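Hemolysin-like protein containing CBS domains (PDB 3OCO) is of unknown function but represents the CBS-domain pair of a putative membrane protein of the CorC/HlyC type that may bind flavin adenine dinucleotide. Local coordinates at residues Thr30-Val35 with Asn62-Ile67; Ile68-Asn73 with Val116-Val121. One frame throughout, in Å; residues are numbered along the deposited sequence.

Contact 1: residues Thr30-Val35 with Asn62-Ile67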
loop_
_atom_site.group_PDB
_atom_site.type_symbol
_atom_site.label_atom_id
_atom_site.label_comp_id
_atom_site.label_asym_id
_atom_site.label_seq_id
_atom_site.Cartn_x
_atom_site.Cartn_y
_atom_site.Cartn_z
ATOM N N THR A 30 -11.919 1.292 17.493
ATOM C CA THR A 30 -13.181 0.600 17.239
ATOM C C THR A 30 -13.326 0.140 15.788
ATOM O O THR A 30 -14.133 -0.743 15.491
ATOM C CB THR A 30 -14.407 1.445 17.641
ATOM O OG1 THR A 30 -15.543 0.586 17.795
ATOM C CG2 THR A 30 -14.723 2.487 16.592
ATOM N N SER A 31 -12.533 0.723 14.895
ATOM C CA SER A 31 -12.566 0.353 13.478
ATOM C C SER A 31 -11.477 -0.636 13.055
ATOM O O SER A 31 -11.486 -1.090 11.915
ATOM C CB SER A 31 -12.492 1.604 12.602
ATOM O OG SER A 31 -13.608 2.446 12.842
HETATM N N MSE A 32 -10.550 -0.964 13.960
HETATM C CA MSE A 32 -9.429 -1.859 13.644
HETATM C C MSE A 32 -9.849 -3.315 13.479
HETATM O O MSE A 32 -10.730 -3.790 14.188
HETATM C CB MSE A 32 -8.385 -1.872 14.761
HETATM C CG MSE A 32 -7.611 -0.617 15.049
HETATM SE SE MSE A 32 -6.180 -1.095 16.334
HETATM C CE MSE A 32 -7.200 -2.066 17.687
ATOM N N SER A 33 -9.173 -4.025 12.575
ATOM C CA SER A 33 -9.248 -5.484 12.509
ATOM C C SER A 33 -7.903 -6.060 12.917
ATOM O O SER A 33 -6.866 -5.722 12.330
ATOM C CB SER A 33 -9.581 -5.966 11.095
ATOM O OG SER A 33 -10.857 -5.517 10.681
ATOM N N VAL A 34 -7.917 -6.936 13.918
ATOM C CA VAL A 34 -6.685 -7.524 14.415
ATOM C C VAL A 34 -6.663 -9.043 14.270
ATOM O O VAL A 34 -7.693 -9.674 14.040
ATOM C CB VAL A 34 -6.456 -7.141 15.893
ATOM C CG1 VAL A 34 -6.533 -5.626 16.054
ATOM C CG2 VAL A 34 -7.475 -7.826 16.786
ATOM N N VAL A 35 -5.469 -9.617 14.352
ATOM C CA VAL A 35 -5.322 -11.056 14.547
ATOM C C VAL A 35 -4.517 -11.307 15.827
ATOM O O VAL A 35 -3.756 -10.450 16.270
ATOM C CB VAL A 35 -4.598 -11.724 13.368
ATOM C CG1 VAL A 35 -5.442 -11.637 12.124
ATOM C CG2 VAL A 35 -3.253 -11.067 13.150
ATOM N N ASN A 62 -5.594 -11.844 22.928
ATOM C CA ASN A 62 -6.832 -11.429 22.272
ATOM C C ASN A 62 -7.326 -10.069 22.746
ATOM O O ASN A 62 -8.519 -9.767 22.679
ATOM C CB ASN A 62 -7.924 -12.483 22.467
ATOM C CG ASN A 62 -7.842 -13.595 21.443
ATOM O OD1 ASN A 62 -7.988 -13.362 20.234
ATOM N ND2 ASN A 62 -7.604 -14.813 21.916
ATOM N N ASP A 63 -6.395 -9.247 23.212
ATOM C CA ASP A 63 -6.732 -7.942 23.770
ATOM C C ASP A 63 -6.337 -6.841 22.791
ATOM O O ASP A 63 -5.156 -6.667 22.515
ATOM C CB ASP A 63 -5.977 -7.752 25.096
ATOM C CG ASP A 63 -6.554 -6.641 25.958
ATOM O OD1 ASP A 63 -7.413 -5.872 25.473
ATOM O OD2 ASP A 63 -6.146 -6.546 27.134
ATOM N N LYS A 64 -7.304 -6.088 22.280
ATOM C CA LYS A 64 -6.952 -4.967 21.384
ATOM C C LYS A 64 -5.959 -4.011 22.022
ATOM O O LYS A 64 -5.170 -3.390 21.316
ATOM C CB LYS A 64 -8.176 -4.170 20.919
ATOM C CG LYS A 64 -9.006 -4.838 19.837
ATOM C CD LYS A 64 -10.440 -4.312 19.880
ATOM C CE LYS A 64 -10.756 -3.397 18.708
ATOM N NZ LYS A 64 -11.028 -4.190 17.494
ATOM N N ASP A 65 -5.981 -3.905 23.351
ATOM C CA ASP A 65 -5.108 -2.957 24.055
ATOM C C ASP A 65 -3.686 -3.494 24.240
ATOM O O ASP A 65 -2.818 -2.811 24.785
ATOM C CB ASP A 65 -5.723 -2.522 25.391
ATOM C CG ASP A 65 -7.011 -1.729 25.213
ATOM O OD1 ASP A 65 -6.970 -0.715 24.494
ATOM O OD2 ASP A 65 -8.061 -2.113 25.777
ATOM N N LYS A 66 -3.456 -4.710 23.755
ATOM C CA LYS A 66 -2.131 -5.325 23.768
ATOM C C LYS A 66 -1.595 -5.679 22.352
ATOM O O LYS A 66 -1.348 -6.866 22.041
ATOM C CB LYS A 66 -2.171 -6.593 24.628
ATOM C CG LYS A 66 -2.392 -6.345 26.131
ATOM C CD LYS A 66 -2.489 -7.667 26.881
ATOM C CE LYS A 66 -2.833 -7.493 28.359
ATOM N NZ LYS A 66 -3.254 -8.803 28.984
ATOM N N ILE A 67 -1.415 -4.668 21.501
ATOM C CA ILE A 67 -0.822 -4.885 20.170
ATOM C C ILE A 67 0.687 -5.097 20.270
ATOM O O ILE A 67 1.413 -4.200 20.677
ATOM C CB ILE A 67 -1.041 -3.685 19.208
ATOM C CG1 ILE A 67 -2.526 -3.358 19.038
ATOM C CG2 ILE A 67 -0.387 -3.969 17.857
ATOM C CD1 ILE A 67 -3.384 -4.570 18.971
#

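Contact 2: residues Ile68-Asn73 with Val116-Val121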
loop_
_atom_site.group_PDB
_atom_site.type_symbol
_atom_site.label_atom_id
_atom_site.label_comp_id
_atom_site.label_asym_id
_atom_site.label_seq_id
_atom_site.Cartn_x
_atom_site.Cartn_y
_atom_site.Cartn_z
ATOM N N ILE A 68 1.168 -6.270 19.886
ATOM C CA ILE A 68 2.600 -6.557 19.984
ATOM C C ILE A 68 3.370 -6.435 18.644
ATOM O O ILE A 68 4.604 -6.460 18.622
ATOM C CB ILE A 68 2.824 -7.947 20.588
ATOM C CG1 ILE A 68 1.707 -8.890 20.151
ATOM C CG2 ILE A 68 2.810 -7.879 22.109
ATOM C CD1 ILE A 68 2.011 -10.354 20.392
ATOM N N GLY A 69 2.642 -6.297 17.538
ATOM C CA GLY A 69 3.259 -6.171 16.222
ATOM C C GLY A 69 2.238 -6.203 15.093
ATOM O O GLY A 69 1.048 -5.994 15.340
ATOM N N TYR A 70 2.679 -6.470 13.860
ATOM C CA TYR A 70 1.719 -6.638 12.766
ATOM C C TYR A 70 2.020 -7.846 11.927
ATOM O O TYR A 70 3.165 -8.313 11.900
ATOM C CB TYR A 70 1.632 -5.397 11.878
ATOM C CG TYR A 70 2.745 -5.265 10.858
ATOM C CD1 TYR A 70 2.541 -5.599 9.513
ATOM C CD2 TYR A 70 3.991 -4.787 11.228
ATOM C CE1 TYR A 70 3.568 -5.468 8.573
ATOM C CE2 TYR A 70 5.016 -4.649 10.306
ATOM C CZ TYR A 70 4.804 -4.992 8.982
ATOM O OH TYR A 70 5.847 -4.844 8.092
ATOM N N ALA A 71 0.975 -8.354 11.260
ATOM C CA ALA A 71 1.120 -9.401 10.236
ATOM C C ALA A 71 0.841 -8.884 8.809
ATOM O O ALA A 71 -0.166 -8.219 8.548
ATOM C CB ALA A 71 0.242 -10.590 10.551
ATOM N N TYR A 72 1.746 -9.216 7.898
ATOM C CA TYR A 72 1.756 -8.703 6.531
ATOM C C TYR A 72 1.079 -9.696 5.568
ATOM O O TYR A 72 1.420 -10.878 5.560
ATOM C CB TYR A 72 3.224 -8.443 6.162
ATOM C CG TYR A 72 3.528 -7.852 4.792
ATOM C CD1 TYR A 72 2.633 -7.014 4.132
ATOM C CD2 TYR A 72 4.755 -8.095 4.194
ATOM C CE1 TYR A 72 2.947 -6.468 2.867
ATOM C CE2 TYR A 72 5.087 -7.553 2.967
ATOM C CZ TYR A 72 4.185 -6.747 2.302
ATOM O OH TYR A 72 4.550 -6.231 1.072
ATOM N N ASN A 73 0.102 -9.234 4.785
ATOM C CA ASN A 73 -0.616 -10.134 3.854
ATOM C C ASN A 73 0.301 -11.050 3.027
ATOM O O ASN A 73 0.093 -12.271 2.984
ATOM C CB ASN A 73 -1.653 -9.402 2.970
ATOM C CG ASN A 73 -1.043 -8.294 2.062
ATOM O OD1 ASN A 73 0.169 -8.069 2.011
ATOM N ND2 ASN A 73 -1.914 -7.606 1.344
ATOM N N VAL A 116 9.391 0.671 10.511
ATOM C CA VAL A 116 8.129 -0.048 10.560
ATOM C C VAL A 116 7.121 0.680 9.675
ATOM O O VAL A 116 7.227 1.888 9.481
ATOM C CB VAL A 116 7.592 -0.174 12.015
ATOM C CG1 VAL A 116 8.591 -0.916 12.887
ATOM C CG2 VAL A 116 7.296 1.195 12.607
ATOM N N PRO A 117 6.151 -0.053 9.111
ATOM C CA PRO A 117 5.110 0.614 8.330
ATOM C C PRO A 117 3.858 0.819 9.182
ATOM O O PRO A 117 2.809 1.244 8.698
ATOM C CB PRO A 117 4.827 -0.390 7.206
ATOM C CG PRO A 117 5.481 -1.713 7.650
ATOM C CD PRO A 117 6.009 -1.514 9.043
HETATM N N MSE A 118 3.964 0.512 10.470
HETATM C CA MSE A 118 2.823 0.707 11.343
HETATM C C MSE A 118 3.186 1.375 12.654
HETATM O O MSE A 118 4.104 0.955 13.349
HETATM C CB MSE A 118 2.079 -0.600 11.599
HETATM C CG MSE A 118 0.906 -0.406 12.558
HETATM SE SE MSE A 118 -0.358 -1.867 12.560
HETATM C CE MSE A 118 0.410 -3.022 13.920
ATOM N N ALA A 119 2.457 2.433 12.966
ATOM C CA ALA A 119 2.557 3.075 14.260
ATOM C C ALA A 119 1.286 2.768 15.023
ATOM O O ALA A 119 0.192 2.805 14.452
ATOM C CB ALA A 119 2.709 4.554 14.088
ATOM N N ILE A 120 1.423 2.450 16.307
ATOM C CA ILE A 120 0.256 2.223 17.136
ATOM C C ILE A 120 0.088 3.436 18.033
ATOM O O ILE A 120 1.017 3.800 18.771
ATOM C CB ILE A 120 0.391 0.931 18.000
ATOM C CG1 ILE A 120 0.295 -0.328 17.139
ATOM C CG2 ILE A 120 -0.732 0.846 18.982
ATOM C CD1 ILE A 120 1.323 -0.431 16.069
ATOM N N VAL A 121 -1.081 4.071 17.952
ATOM C CA VAL A 121 -1.360 5.253 18.763
ATOM C C VAL A 121 -1.885 4.837 20.154
ATOM O O VAL A 121 -2.923 4.171 20.252
ATOM C CB VAL A 121 -2.366 6.206 18.070
ATOM C CG1 VAL A 121 -2.436 7.533 18.815
ATOM C CG2 VAL A 121 -1.971 6.456 16.624
#

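Contact 1: residues Thr30-Val35 with Asn62-Ile67
Met32 and Val34, on the irregular chain leading into strand 35-36, face the type I turn Asp63-Lys66 and the start of strand 66-72, with the CA atoms of Val34 and Lys64 7.4 Å apart. Met32, a selenomethionine, and Lys64 reach toward each other tip to tip, Met32 CE standing 3.9 Å from Lys64 CE. The same methyl also lies against CB and CG of the lysine, so the aliphatic part of Lys64 provides an apolar surface while its amine goes to the backbone. Bends about chi3 (108°, far from staggered) and chi4 bring Lys64 NZ within 3.3 Å of Met32 O, a weak hydrogen bond. Beside this pair, Val34 CG1 makes a looser apolar contact with Ile67 CD1 at 4.4 Å.

The turn that presents Lys64 is stabilised from within. Lys66 N bonds to Asp63 O at 2.9 Å, and Asp65 N donates to Asp63 OD1 in an Asx turn; that second bond is fairly straight at the hydrogen (161°) but meets the oxygen from above the carboxylate plane. Thr128, on strand 128-132, bonds to the turn twice, its OG1 with Lys64 O and its backbone N with Asp65 OD1, and Met32 also packs on Ile131 of that strand.

The turn lies in the connection of the antiparallel strands 55-60 and 66-72, and the facing chain runs from strand 27-28 to strand 35-36 of the other sheet. This crossing between sheets, with strand 27-28 paired with strand 128-132 of the second CBS domain, belongs to the CBS-pair fold.

Contact 2: residues Ile68-Asn73 with Val116-Val121
Gly69 and Tyr70, on strand 66-72 of the first CBS domain, meet Pro117 and Met118, which lead into strand 119-122 of the second; the contact therefore belongs to the buried interface of a CBS pair, or Bateman module. No hydrogen bond joins the two segments. At Gly69 it is the backbone that takes part: its O lies 3.4 Å from CE of Met118, a selenomethionine. Tyr70 follows and carries most of this segment's share. Its CG sits between the backbone N and the carbonyl carbon (chi1 80°), which sends the ring across to Pro117, the two side chains crossing at about a right angle. Pro117 CD comes within 3.5 Å of Tyr70 CE2, and Pro117 CG within 3.2 Å of Tyr70 OH, a close approach to the phenol end. At the near end of the side chain, Met118 bends at chi3 (89°), bringing CE to 3.4 Å from Tyr70 CB; its poor order makes both approaches of CE approximate. Past Ala71, which points away and packs on Val58, the strand ends at Tyr72, the N-cap of helix 73-83, where the second subunit is met: Tyr72 OH is hydrogen-bonded to Gln52 NE2 of that subunit.

How the contacts relate
Contacts 1 and 2 follow one another along strand 66-72, with centres about 11 Å apart, and Ile67 joins them. While its CD1 serves contact 1, its CG2 packs 3.8 Å from CG1 of Ile120 and 4.1 Å from CE of Met118, both residues of the 116-121 segment. Through Ile67, apolar contact continues from the start of the strand into the interface between the domains; contact 2, about 4 Å from the chain centre, is the more deeply placed. Contact 1 sets the turn against the connection between the sheets, with Thr128 of the other sheet beside it, while contact 2 joins the strand directly to the approach to strand 119-122.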